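Local structure of lactose Operon Repressor (Escherichia coli, 1JYE) at residues P212-E217 against M230-E235; G121-Y126 against T299-L304; F147-D152 against S191-L196; A106-V111 against A133-A138; V175-Q180 against K327-P332. The protein represses transcription of the lactose operon by binding operator DNA, a grip that an inducer sugar bound in its core domain loosens. The protein carries 1 engineered substitution. All blocks are in the same frame, centred on the assembly; numbering follows the deposited sequence.

Interaction 1: P212-E217 against M230-E235; sequences PIAERE and MQMLNE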
# COMPACT_ATOMS: atom_id res chain seq x y z
N PRO A 212 5.22 -19.11 -24.76
CA PRO A 212 6.23 -18.50 -23.88
C PRO A 212 7.39 -19.45 -23.60
O PRO A 212 7.20 -20.67 -23.54
CB PRO A 212 5.42 -18.17 -22.62
CG PRO A 212 4.37 -19.23 -22.60
CD PRO A 212 3.94 -19.30 -24.05
N ILE A 213 8.59 -18.91 -23.44
CA ILE A 213 9.75 -19.76 -23.18
C ILE A 213 9.84 -20.18 -21.73
O ILE A 213 10.67 -21.02 -21.36
CB ILE A 213 11.08 -19.09 -23.61
CG1 ILE A 213 11.33 -17.83 -22.79
CG2 ILE A 213 11.03 -18.76 -25.09
CD1 ILE A 213 12.71 -17.23 -23.04
N ALA A 214 8.99 -19.60 -20.89
CA ALA A 214 8.95 -19.94 -19.48
C ALA A 214 7.80 -19.24 -18.79
O ALA A 214 7.40 -18.15 -19.19
CB ALA A 214 10.27 -19.56 -18.81
N GLU A 215 7.25 -19.88 -17.77
CA GLU A 215 6.19 -19.29 -16.98
C GLU A 215 6.40 -19.73 -15.54
O GLU A 215 6.65 -20.90 -15.26
CB GLU A 215 4.79 -19.68 -17.49
CG GLU A 215 4.41 -21.16 -17.43
CD GLU A 215 2.96 -21.38 -17.83
OE1 GLU A 215 2.70 -22.24 -18.70
OE2 GLU A 215 2.07 -20.70 -17.27
N ARG A 216 6.33 -18.75 -14.64
CA ARG A 216 6.52 -19.00 -13.23
C ARG A 216 5.40 -18.37 -12.43
O ARG A 216 4.51 -17.72 -12.99
CB ARG A 216 7.88 -18.45 -12.78
CG ARG A 216 9.05 -19.35 -13.19
CD ARG A 216 10.39 -18.63 -13.07
NE ARG A 216 11.51 -19.54 -13.22
CZ ARG A 216 11.98 -20.33 -12.26
NH1 ARG A 216 11.42 -20.31 -11.05
NH2 ARG A 216 13.01 -21.13 -12.49
N GLU A 217 5.44 -18.57 -11.11
CA GLU A 217 4.40 -18.07 -10.23
C GLU A 217 4.99 -17.38 -9.00
O GLU A 217 5.89 -17.93 -8.35
CB GLU A 217 3.52 -19.24 -9.78
CG GLU A 217 2.36 -18.88 -8.87
CD GLU A 217 1.64 -20.10 -8.34
OE1 GLU A 217 1.86 -21.21 -8.90
OE2 GLU A 217 0.86 -19.97 -7.38
N MET A 230 15.28 -14.25 -10.95
CA MET A 230 16.67 -14.66 -10.78
C MET A 230 16.80 -16.15 -11.07
O MET A 230 17.77 -16.59 -11.69
CB MET A 230 17.16 -14.38 -9.36
CG MET A 230 17.53 -12.93 -9.10
SD MET A 230 18.81 -12.31 -10.22
CE MET A 230 20.02 -13.59 -10.08
N GLN A 231 15.83 -16.94 -10.62
CA GLN A 231 15.86 -18.38 -10.84
C GLN A 231 15.78 -18.71 -12.33
O GLN A 231 16.46 -19.61 -12.82
CB GLN A 231 14.72 -19.07 -10.09
CG GLN A 231 14.85 -18.96 -8.58
CD GLN A 231 13.74 -19.69 -7.83
OE1 GLN A 231 13.62 -19.57 -6.61
NE2 GLN A 231 12.94 -20.46 -8.56
N MET A 232 14.95 -17.96 -13.04
CA MET A 232 14.78 -18.14 -14.48
C MET A 232 16.09 -17.81 -15.20
O MET A 232 16.57 -18.59 -16.02
CB MET A 232 13.67 -17.22 -15.00
CG MET A 232 13.51 -17.26 -16.51
SD MET A 232 12.29 -16.06 -17.08
CE MET A 232 13.22 -14.52 -16.88
N LEU A 233 16.66 -16.66 -14.87
CA LEU A 233 17.91 -16.23 -15.48
C LEU A 233 19.07 -17.17 -15.15
O LEU A 233 19.89 -17.47 -16.01
CB LEU A 233 18.25 -14.80 -15.04
CG LEU A 233 17.24 -13.74 -15.47
CD1 LEU A 233 17.64 -12.39 -14.88
CD2 LEU A 233 17.19 -13.65 -16.99
N ASN A 234 19.13 -17.62 -13.90
CA ASN A 234 20.20 -18.52 -13.49
C ASN A 234 20.09 -19.86 -14.22
O ASN A 234 21.08 -20.60 -14.32
CB ASN A 234 20.19 -18.75 -11.98
CG ASN A 234 20.56 -17.50 -11.19
OD1 ASN A 234 21.31 -16.65 -11.68
ND2 ASN A 234 20.06 -17.39 -9.97
N GLU A 235 18.90 -20.17 -14.71
CA GLU A 235 18.65 -21.42 -15.44
C GLU A 235 19.13 -21.31 -16.89
O GLU A 235 19.18 -22.31 -17.61
CB GLU A 235 17.16 -21.76 -15.47
CG GLU A 235 16.60 -22.41 -14.23
CD GLU A 235 15.21 -22.97 -14.47
OE1 GLU A 235 14.30 -22.18 -14.80
OE2 GLU A 235 15.03 -24.20 -14.33
O HOH W 1 12.10 -20.68 -15.68
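Arg216 and Glu235 form a salt bridge between the edge strand 214-217 and the C-terminal end of helix 222-234. NH2 of Arg216 gives a hydrogen bond to OE1 of Glu235 at 2.8 Å, with an N-H...O angle of 148°. The oxygen lies close to the guanidinium plane, yet the donor stands well above the carboxylate plane, the two groups being turned 76° apart. A water closes a second path, accepting from NE of Arg216 at 2.8 Å and donating to the same OE1. The shaft of the arginine, extended from CG to NE, runs over the helix, where NE lies 3.6 Å from CB of Met232, and CB of Gln231 sits over one guanidinium face, off centre. Nearer the start of the strand, CB of Ala214 meets SD of Met232 at 4.4 Å. Farther out, NH1 of Arg216 is hydrogen-bonded to Gln228 one turn back, which helps fix the guanidinium. Met232 turns inward onto Ala183 of the adjacent strand, and the backbone of Arg216 pairs with Leu184 and Ala186. The N-to-C directions of 214-217 and 230-234 differ by 149°, the near-antiparallel setting of a beta-alpha unit in the parallel sheet of a periplasmic-binding-protein-like subdomain.

Interaction 2: G121-Y126 against T299-L304; sequences GLIINY and TSVDRL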
# COMPACT_ATOMS: atom_id res chain seq x y z
N GLY A 121 -25.80 -4.35 3.81
CA GLY A 121 -25.21 -4.58 2.50
C GLY A 121 -23.80 -5.08 2.68
O GLY A 121 -23.11 -4.70 3.62
N LEU A 122 -23.36 -5.95 1.77
CA LEU A 122 -22.02 -6.52 1.85
C LEU A 122 -21.21 -6.38 0.57
O LEU A 122 -21.71 -6.62 -0.52
CB LEU A 122 -22.11 -8.00 2.20
CG LEU A 122 -22.69 -8.38 3.56
CD1 LEU A 122 -23.07 -9.86 3.56
CD2 LEU A 122 -21.67 -8.08 4.65
N ILE A 123 -19.95 -5.98 0.72
CA ILE A 123 -19.04 -5.90 -0.42
C ILE A 123 -17.98 -6.96 -0.14
O ILE A 123 -17.30 -6.92 0.89
CB ILE A 123 -18.38 -4.51 -0.54
CG1 ILE A 123 -19.45 -3.45 -0.84
CG2 ILE A 123 -17.35 -4.53 -1.66
CD1 ILE A 123 -18.93 -2.03 -0.95
N ILE A 124 -17.87 -7.93 -1.04
CA ILE A 124 -16.91 -9.02 -0.88
C ILE A 124 -15.68 -8.75 -1.76
O ILE A 124 -15.70 -8.99 -2.97
CB ILE A 124 -17.54 -10.37 -1.28
CG1 ILE A 124 -18.89 -10.56 -0.59
CG2 ILE A 124 -16.60 -11.51 -0.91
CD1 ILE A 124 -18.82 -10.59 0.93
N ASN A 125 -14.63 -8.24 -1.12
CA ASN A 125 -13.38 -7.91 -1.81
C ASN A 125 -12.36 -9.01 -1.49
O ASN A 125 -11.29 -8.75 -0.94
CB ASN A 125 -12.89 -6.55 -1.31
CG ASN A 125 -11.69 -6.04 -2.07
OD1 ASN A 125 -11.66 -6.09 -3.30
ND2 ASN A 125 -10.69 -5.54 -1.34
N TYR A 126 -12.70 -10.23 -1.88
CA TYR A 126 -11.87 -11.40 -1.62
C TYR A 126 -11.97 -12.35 -2.83
O TYR A 126 -13.06 -12.57 -3.35
CB TYR A 126 -12.39 -12.09 -0.36
CG TYR A 126 -11.56 -13.25 0.13
CD1 TYR A 126 -10.39 -13.04 0.85
CD2 TYR A 126 -11.95 -14.56 -0.14
CE1 TYR A 126 -9.62 -14.11 1.29
CE2 TYR A 126 -11.19 -15.64 0.30
CZ TYR A 126 -10.02 -15.41 1.01
OH TYR A 126 -9.27 -16.47 1.44
N THR A 299 -17.43 2.97 -7.19
CA THR A 299 -18.57 2.39 -7.87
C THR A 299 -19.24 1.28 -7.06
O THR A 299 -20.47 1.15 -7.08
CB THR A 299 -18.16 1.84 -9.26
OG1 THR A 299 -17.51 2.88 -10.01
CG2 THR A 299 -19.39 1.37 -10.04
N SER A 300 -18.45 0.49 -6.33
CA SER A 300 -19.02 -0.60 -5.54
C SER A 300 -19.99 -0.09 -4.47
O SER A 300 -20.99 -0.74 -4.17
CB SER A 300 -17.91 -1.44 -4.88
OG SER A 300 -17.26 -0.74 -3.83
N VAL A 301 -19.69 1.07 -3.90
CA VAL A 301 -20.57 1.62 -2.87
C VAL A 301 -21.87 2.10 -3.50
O VAL A 301 -22.96 1.78 -3.01
CB VAL A 301 -19.89 2.80 -2.13
CG1 VAL A 301 -20.87 3.42 -1.13
CG2 VAL A 301 -18.66 2.30 -1.39
N ASP A 302 -21.77 2.84 -4.60
CA ASP A 302 -22.96 3.33 -5.29
C ASP A 302 -23.83 2.14 -5.69
O ASP A 302 -25.04 2.16 -5.51
CB ASP A 302 -22.59 4.12 -6.55
CG ASP A 302 -21.69 5.30 -6.25
OD1 ASP A 302 -21.83 5.91 -5.18
OD2 ASP A 302 -20.84 5.64 -7.12
N ARG A 303 -23.19 1.10 -6.23
CA ARG A 303 -23.90 -0.09 -6.68
C ARG A 303 -24.59 -0.83 -5.53
O ARG A 303 -25.75 -1.24 -5.65
CB ARG A 303 -22.92 -1.04 -7.39
CG ARG A 303 -23.57 -2.25 -8.08
CD ARG A 303 -24.50 -1.81 -9.21
NE ARG A 303 -23.90 -0.74 -10.01
CZ ARG A 303 -22.87 -0.90 -10.84
NH1 ARG A 303 -22.40 0.15 -11.50
NH2 ARG A 303 -22.33 -2.09 -11.02
N LEU A 304 -23.87 -1.01 -4.43
CA LEU A 304 -24.44 -1.72 -3.28
C LEU A 304 -25.68 -1.01 -2.74
O LEU A 304 -26.68 -1.65 -2.44
CB LEU A 304 -23.41 -1.84 -2.15
CG LEU A 304 -23.90 -2.60 -0.92
CD1 LEU A 304 -24.10 -4.06 -1.26
CD2 LEU A 304 -22.89 -2.45 0.21
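Leu304 drops both methyls onto the backbone of strand 122-125 where helix 293-308 passes it. CG stands anti to the backbone N (chi1 -179°), which carries the isobutyl end down to the strand: CD2 of Leu304 lies 3.7 Å from C of Gly121, while its CD1 is 3.6 Å from O of Leu122. Gly121 has to be small, since a CB there would run into CD2 of Leu304. The same CD2 meets CG1 of Ile123 at 3.7 Å, the two side chains passing at a slant. Replacing the leucine with an alanine would probably leave a gap over Gly121 and deprive Ile123 of its main apolar partner on the helix. One turn back, CD1 of Ile123 still reaches OG of Ser300 at 3.6 Å, but toward Val301 the fit is looser, CG2 standing 4.4 Å from that CD1. The serine hydroxyl, against which CD1 packs, is hydrogen-bonded to the carbonyl of Gly297. Neither part of this interface faces solvent; the solvent side of the helix is the one bearing Asp302 and Arg303, whose charged groups turn to Arg86 and Gln317. Helix 74-89 packs beside the contact through Ile83, which touches Ser300 and Val301. Strand 122-125 is an inner strand of its parallel sheet, between 63-68 and 145-147, and helix 104-115 covers its other face through Leu122 and Ile124.

Interaction 3: F147-D152 against S191-L196; sequences FLDVSD and SVSARL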
# COMPACT_ATOMS: atom_id res chain seq x y z
N PHE A 147 -19.67 -8.65 -5.24
CA PHE A 147 -18.32 -9.22 -5.29
C PHE A 147 -17.38 -8.44 -6.21
O PHE A 147 -17.75 -8.08 -7.32
CB PHE A 147 -18.39 -10.68 -5.76
CG PHE A 147 -19.16 -11.59 -4.84
CD1 PHE A 147 -20.55 -11.51 -4.76
CD2 PHE A 147 -18.50 -12.52 -4.05
CE1 PHE A 147 -21.27 -12.35 -3.90
CE2 PHE A 147 -19.20 -13.36 -3.18
CZ PHE A 147 -20.59 -13.28 -3.11
N LEU A 148 -16.16 -8.21 -5.73
CA LEU A 148 -15.17 -7.46 -6.51
C LEU A 148 -13.97 -8.27 -6.98
O LEU A 148 -13.10 -7.74 -7.68
CB LEU A 148 -14.68 -6.26 -5.69
CG LEU A 148 -15.76 -5.35 -5.10
CD1 LEU A 148 -15.10 -4.16 -4.38
CD2 LEU A 148 -16.69 -4.85 -6.21
N ASP A 149 -13.90 -9.55 -6.61
CA ASP A 149 -12.76 -10.38 -7.02
C ASP A 149 -13.25 -11.77 -7.39
O ASP A 149 -13.04 -12.74 -6.66
CB ASP A 149 -11.74 -10.48 -5.88
CG ASP A 149 -10.37 -10.94 -6.36
OD1 ASP A 149 -10.26 -11.39 -7.52
OD2 ASP A 149 -9.41 -10.84 -5.57
N VAL A 150 -13.90 -11.85 -8.54
CA VAL A 150 -14.45 -13.10 -9.05
C VAL A 150 -14.37 -13.09 -10.57
O VAL A 150 -13.88 -12.13 -11.17
CB VAL A 150 -15.95 -13.23 -8.67
CG1 VAL A 150 -16.10 -13.40 -7.18
CG2 VAL A 150 -16.72 -11.99 -9.14
N SER A 151 -14.82 -14.17 -11.19
CA SER A 151 -14.86 -14.25 -12.64
C SER A 151 -16.14 -13.54 -13.03
O SER A 151 -17.10 -13.53 -12.26
CB SER A 151 -14.95 -15.71 -13.10
OG SER A 151 -15.34 -15.78 -14.46
N ASP A 152 -16.17 -12.93 -14.21
CA ASP A 152 -17.38 -12.23 -14.64
C ASP A 152 -18.44 -13.21 -15.13
O ASP A 152 -19.54 -12.80 -15.51
CB ASP A 152 -17.04 -11.20 -15.72
CG ASP A 152 -16.22 -11.78 -16.86
OD1 ASP A 152 -15.17 -12.40 -16.58
OD2 ASP A 152 -16.62 -11.59 -18.03
N SER A 191 -5.40 -17.37 -6.23
CA SER A 191 -6.24 -16.20 -6.49
C SER A 191 -6.90 -16.22 -7.86
O SER A 191 -6.21 -16.33 -8.88
CB SER A 191 -5.41 -14.92 -6.36
OG SER A 191 -6.02 -13.85 -7.07
N VAL A 192 -8.22 -16.08 -7.90
CA VAL A 192 -8.94 -16.08 -9.16
C VAL A 192 -8.41 -14.99 -10.10
O VAL A 192 -8.34 -15.19 -11.31
CB VAL A 192 -10.47 -15.90 -8.94
CG1 VAL A 192 -10.77 -14.54 -8.32
CG2 VAL A 192 -11.21 -16.06 -10.26
N SER A 193 -8.03 -13.83 -9.56
CA SER A 193 -7.50 -12.76 -10.39
C SER A 193 -6.21 -13.18 -11.09
O SER A 193 -6.02 -12.90 -12.27
CB SER A 193 -7.26 -11.49 -9.57
OG SER A 193 -8.47 -10.78 -9.39
N ALA A 194 -5.33 -13.84 -10.35
CA ALA A 194 -4.07 -14.30 -10.92
C ALA A 194 -4.33 -15.34 -11.99
O ALA A 194 -3.65 -15.37 -13.02
CB ALA A 194 -3.19 -14.88 -9.83
N ARG A 195 -5.31 -16.20 -11.75
CA ARG A 195 -5.64 -17.25 -12.71
C ARG A 195 -6.21 -16.69 -14.00
O ARG A 195 -5.79 -17.09 -15.09
CB ARG A 195 -6.64 -18.25 -12.09
CG ARG A 195 -6.07 -19.05 -10.93
CD ARG A 195 -6.93 -20.28 -10.62
NE ARG A 195 -8.29 -19.94 -10.21
CZ ARG A 195 -8.66 -19.74 -8.95
NH1 ARG A 195 -9.93 -19.44 -8.67
NH2 ARG A 195 -7.78 -19.84 -7.96
N LEU A 196 -7.15 -15.76 -13.90
CA LEU A 196 -7.74 -15.15 -15.08
C LEU A 196 -6.67 -14.43 -15.90
O LEU A 196 -6.67 -14.48 -17.13
CB LEU A 196 -8.83 -14.15 -14.69
CG LEU A 196 -10.10 -14.75 -14.06
CD1 LEU A 196 -10.98 -13.63 -13.52
CD2 LEU A 196 -10.84 -15.58 -15.10
O HOH W 2 -7.00 -11.56 -6.06
O HOH W 3 -11.42 -10.64 -10.86
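Asp149 and Ser193 join the loop after strand 145-147 to the N-terminal turn of helix 192-207, a contact between the two subdomains of a periplasmic-binding-protein-like fold. With CG anti to the backbone N (chi1 -162°), the carboxylate swings toward the helix, and OD1 of Asp149 accepts a hydrogen bond from OG of Ser193 at 2.7 Å. The hydroxyl approaches from above the carboxylate plane, 35° out of it. The other oxygen, OD2, takes a hydrogen bond from a water at 2.6 Å; this water is also bonded to OG of Ser191, the N-cap residue, whose capping bonds to the N-H groups of Ser193 and Ala194 are weak. The nearby helix N terminus would be expected to favour the charged carboxylate. An alanine in place of Asp149 would probably leave the Ser193 hydroxyl without its loop acceptor and break the water bridge from the loop to Ser191. Val192 holds CG1 between its backbone N and carbonyl carbon (chi1 64°), against the aspartate and 4.0 Å from CA of Val150. One turn on, Leu196 reaches the loop with CD1, 4.0 Å from CA of Ser151.

Interaction 4: A106-V111 against A133-A138; sequences ACKTAV and AIAVEA. Unlike the reference sequence in segment 106-111: Thr109 (reference Ala).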
# COMPACT_ATOMS: atom_id res chain seq x y z
N ALA A 106 -13.24 -19.38 5.39
CA ALA A 106 -12.73 -18.19 6.08
C ALA A 106 -13.57 -16.98 5.67
O ALA A 106 -13.87 -16.11 6.50
CB ALA A 106 -11.27 -17.96 5.72
N CYS A 107 -13.96 -16.93 4.40
CA CYS A 107 -14.76 -15.82 3.90
C CYS A 107 -16.18 -15.91 4.45
O CYS A 107 -16.78 -14.90 4.80
CB CYS A 107 -14.79 -15.82 2.37
SG CYS A 107 -15.40 -14.28 1.65
N LYS A 108 -16.71 -17.13 4.54
CA LYS A 108 -18.05 -17.31 5.07
C LYS A 108 -18.10 -16.85 6.53
O LYS A 108 -19.08 -16.26 6.97
CB LYS A 108 -18.46 -18.78 4.98
CG LYS A 108 -18.73 -19.25 3.56
CD LYS A 108 -19.05 -20.74 3.54
CE LYS A 108 -19.44 -21.19 2.14
NZ LYS A 108 -20.68 -20.49 1.70
N THR A 109 -17.04 -17.13 7.27
CA THR A 109 -16.97 -16.73 8.67
C THR A 109 -16.98 -15.21 8.76
O THR A 109 -17.68 -14.64 9.61
CB THR A 109 -15.69 -17.28 9.33
OG1 THR A 109 -15.75 -18.71 9.38
CG2 THR A 109 -15.54 -16.73 10.75
N ALA A 110 -16.22 -14.55 7.89
CA ALA A 110 -16.17 -13.10 7.88
C ALA A 110 -17.57 -12.54 7.62
O ALA A 110 -18.01 -11.61 8.30
CB ALA A 110 -15.20 -12.61 6.81
N VAL A 111 -18.25 -13.11 6.63
CA VAL A 111 -19.60 -12.67 6.29
C VAL A 111 -20.53 -12.87 7.48
O VAL A 111 -21.36 -12.00 7.78
CB VAL A 111 -20.14 -13.45 5.07
CG1 VAL A 111 -21.63 -13.17 4.90
CG2 VAL A 111 -19.38 -13.04 3.82
N ALA A 133 -17.93 -18.50 -4.64
CA ALA A 133 -18.62 -17.20 -4.63
C ALA A 133 -20.12 -17.43 -4.45
O ALA A 133 -20.78 -16.71 -3.71
CB ALA A 133 -18.35 -16.45 -5.93
N ILE A 134 -20.64 -18.45 -5.13
CA ILE A 134 -22.06 -18.77 -5.01
C ILE A 134 -22.35 -19.17 -3.56
O ILE A 134 -23.38 -18.80 -3.00
CB ILE A 134 -22.45 -19.91 -5.97
CG1 ILE A 134 -22.42 -19.39 -7.41
CG2 ILE A 134 -23.84 -20.44 -5.62
CD1 ILE A 134 -22.62 -20.48 -8.46
N ALA A 135 -21.43 -19.92 -2.96
CA ALA A 135 -21.58 -20.37 -1.58
C ALA A 135 -21.58 -19.17 -0.62
O ALA A 135 -22.37 -19.12 0.32
CB ALA A 135 -20.46 -21.33 -1.22
N VAL A 136 -20.68 -18.22 -0.86
CA VAL A 136 -20.62 -17.04 -0.00
C VAL A 136 -21.89 -16.22 -0.15
O VAL A 136 -22.43 -15.71 0.83
CB VAL A 136 -19.39 -16.17 -0.36
CG1 VAL A 136 -19.46 -14.84 0.40
CG2 VAL A 136 -18.12 -16.91 0.01
N GLU A 137 -22.39 -16.09 -1.38
CA GLU A 137 -23.61 -15.33 -1.60
C GLU A 137 -24.77 -15.95 -0.82
O GLU A 137 -25.60 -15.24 -0.25
CB GLU A 137 -23.96 -15.29 -3.09
CG GLU A 137 -25.20 -14.46 -3.41
CD GLU A 137 -25.67 -14.63 -4.84
OE1 GLU A 137 -25.97 -15.78 -5.23
OE2 GLU A 137 -25.74 -13.62 -5.57
N ALA A 138 -24.82 -17.27 -0.80
CA ALA A 138 -25.89 -17.97 -0.09
C ALA A 138 -25.81 -17.67 1.41
O ALA A 138 -26.83 -17.58 2.09
CB ALA A 138 -25.78 -19.48 -0.33
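CG1 of Val136 stands anti to its backbone N (chi1 171°) and CG2 beside that N, which fans the two methyls toward successive turns of helix 104-115. CG1 meets CG2 of Val111 at 3.9 Å, the valines crossing at a slant, and CG2 lies 4.1 Å from SG of Cys107. The sulfur is carried there because it, too, is anti to its backbone N (chi1 -166°). Val136 is thus lodged between residues one helical turn apart. The axes of segments 106-111 and 133-138 approach to 9.6 Å and cross at -21°. They belong to consecutive helices on one face of a Rossmann-like parallel sheet, with strand 122-125 between them in the chain, as right-handed beta-alpha-beta crossovers place them. On the sheet side, Leu122 and Ile124 of that strand receive Val111, while Phe147 of the next strand supports Val136, so the inner side of the groove is largely apolar. Lys108 lies along the outer side, its chain extended to CE and then bent, with CE 3.5 Å from CB of Ala135. Its ammonium ends near the carbonyl of Ala135, too close in the model to interpret. CG of Lys108 also rests 4.3 Å from CG2 of Val136.

Interaction 5: V175-Q180 against K327-P332; sequences VALGHQ and KTTLAP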
# COMPACT_ATOMS: atom_id res chain seq x y z
N VAL A 175 4.14 -7.97 -28.73
CA VAL A 175 4.17 -8.54 -30.08
C VAL A 175 4.41 -7.46 -31.12
O VAL A 175 5.21 -7.64 -32.05
CB VAL A 175 2.85 -9.28 -30.40
CG1 VAL A 175 2.82 -9.70 -31.87
CG2 VAL A 175 2.71 -10.50 -29.51
N ALA A 176 3.73 -6.33 -30.96
CA ALA A 176 3.86 -5.21 -31.89
C ALA A 176 5.28 -4.66 -31.90
O ALA A 176 5.74 -4.16 -32.93
CB ALA A 176 2.88 -4.10 -31.51
N LEU A 177 5.97 -4.76 -30.77
CA LEU A 177 7.35 -4.29 -30.67
C LEU A 177 8.32 -5.27 -31.30
O LEU A 177 9.49 -4.95 -31.51
CB LEU A 177 7.73 -4.04 -29.21
CG LEU A 177 7.13 -2.80 -28.55
CD1 LEU A 177 7.43 -2.80 -27.06
CD2 LEU A 177 7.69 -1.54 -29.21
N GLY A 178 7.84 -6.48 -31.60
CA GLY A 178 8.69 -7.48 -32.23
C GLY A 178 9.15 -8.64 -31.35
O GLY A 178 9.94 -9.48 -31.78
N HIS A 179 8.65 -8.70 -30.12
CA HIS A 179 9.05 -9.76 -29.20
C HIS A 179 8.46 -11.13 -29.55
O HIS A 179 7.27 -11.24 -29.87
CB HIS A 179 8.65 -9.40 -27.77
CG HIS A 179 9.45 -8.27 -27.20
ND1 HIS A 179 10.74 -8.43 -26.74
CD2 HIS A 179 9.16 -6.95 -27.06
CE1 HIS A 179 11.21 -7.26 -26.34
NE2 HIS A 179 10.27 -6.35 -26.53
N GLN A 180 9.30 -12.15 -29.48
CA GLN A 180 8.90 -13.53 -29.77
C GLN A 180 9.30 -14.45 -28.62
O GLN A 180 8.71 -15.51 -28.44
CB GLN A 180 9.56 -14.00 -31.06
CG GLN A 180 9.15 -13.21 -32.30
CD GLN A 180 7.70 -13.40 -32.67
OE1 GLN A 180 6.80 -13.04 -31.91
NE2 GLN A 180 7.45 -13.97 -33.84
N LYS A 327 8.91 3.42 -19.81
CA LYS A 327 10.27 3.17 -20.27
C LYS A 327 10.82 1.75 -20.21
O LYS A 327 12.01 1.54 -20.46
CB LYS A 327 11.24 4.08 -19.50
CG LYS A 327 10.91 5.56 -19.57
CD LYS A 327 11.10 6.10 -20.98
CE LYS A 327 10.87 7.60 -21.03
NZ LYS A 327 11.10 8.14 -22.40
N THR A 328 9.98 0.77 -19.88
CA THR A 328 10.47 -0.60 -19.76
C THR A 328 10.17 -1.52 -20.94
O THR A 328 10.43 -2.72 -20.86
CB THR A 328 9.91 -1.25 -18.49
OG1 THR A 328 8.48 -1.22 -18.53
CG2 THR A 328 10.40 -0.51 -17.24
N THR A 329 9.64 -0.96 -22.02
CA THR A 329 9.33 -1.76 -23.20
C THR A 329 9.88 -1.15 -24.48
O THR A 329 9.55 -0.01 -24.85
CB THR A 329 7.80 -1.96 -23.36
OG1 THR A 329 7.13 -0.70 -23.24
CG2 THR A 329 7.28 -2.92 -22.31
N LEU A 330 10.73 -1.91 -25.15
CA LEU A 330 11.36 -1.50 -26.40
C LEU A 330 11.44 -2.72 -27.32
O LEU A 330 11.19 -3.84 -26.88
CB LEU A 330 12.78 -0.99 -26.14
CG LEU A 330 12.93 0.31 -25.35
CD1 LEU A 330 14.39 0.51 -24.96
CD2 LEU A 330 12.43 1.48 -26.18
N ALA A 331 11.76 -2.49 -28.58
CA ALA A 331 11.89 -3.59 -29.53
C ALA A 331 13.00 -4.49 -29.00
O ALA A 331 13.92 -4.02 -28.33
CB ALA A 331 12.25 -3.06 -30.91
N PRO A 332 12.94 -5.80 -29.29
CA PRO A 332 13.98 -6.71 -28.80
C PRO A 332 15.38 -6.42 -29.34
O PRO A 332 15.49 -5.70 -30.36
CB PRO A 332 13.47 -8.09 -29.23
CG PRO A 332 12.68 -7.78 -30.47
CD PRO A 332 11.93 -6.53 -30.08
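This is a surface contact in which the last residues of the modelled chain, 329-332, lie across the C-terminal end of helix 163-177 and the turn that follows it. Its central polar link runs from His179 to Leu330: NE2 donates to O at 2.7 Å, with an N-H...O angle of 142°. The carbonyl points almost straight at the nitrogen, though its oxygen is tilted out of the imidazole plane. On one face of that ring lies Pro332, whose CD stands 3.9 Å from the centroid and only 8° off the ring normal, a CH-pi contact nearly over the centre. CB of the same proline is close to ND1 of His179, 3.7 Å away. ND1 is hydrogen-bonded with OG1 of Thr240, so both ring nitrogens are engaged, which probably fixes the rotation of the imidazole. The turn that carries His179 is a Schellman motif ending the helix: Gly178 has positive phi, and its N bonds back to O of Val175. A CB at Gly178 would press on CD of Pro332 and also strain against the preceding carbonyl. The oxygen of that carbonyl, O of Leu177, lies 3.2 Å from CD of Pro332, and CA of Ala331 makes a CA-H...O contact with it, 3.4 Å away. Leu177 sends its own side chain the other way along the tail, with CG beside the backbone N (chi1 -74°), until CD1 rests 3.8 Å from CB of Thr329. The hydroxyl of Thr329 is engaged with Thr287 and His173, and Ser269 on the edge strand 269-271 bonds to N of Leu330.

From the N terminus, interaction 4 comes first, closing a short loop from helix 104-115 to helix 130-139. Interaction 2 starts within that loop, on strand 122-125, so the two cross, and it closes only at helix 293-308. Interactions 3 and 1 both fall inside this long span, one after the other; interaction 3 ties one subdomain to the other. Interaction 5 opens at helix 163-177, before interaction 3 has closed, and shuts at the chain's modelled end, crossing interactions 2 and 3 and enclosing interaction 1. Interactions 2, 3 and 4 touch around Ile124, Phe147 and Val111, whereas 1 and 5 lie in the other subdomain.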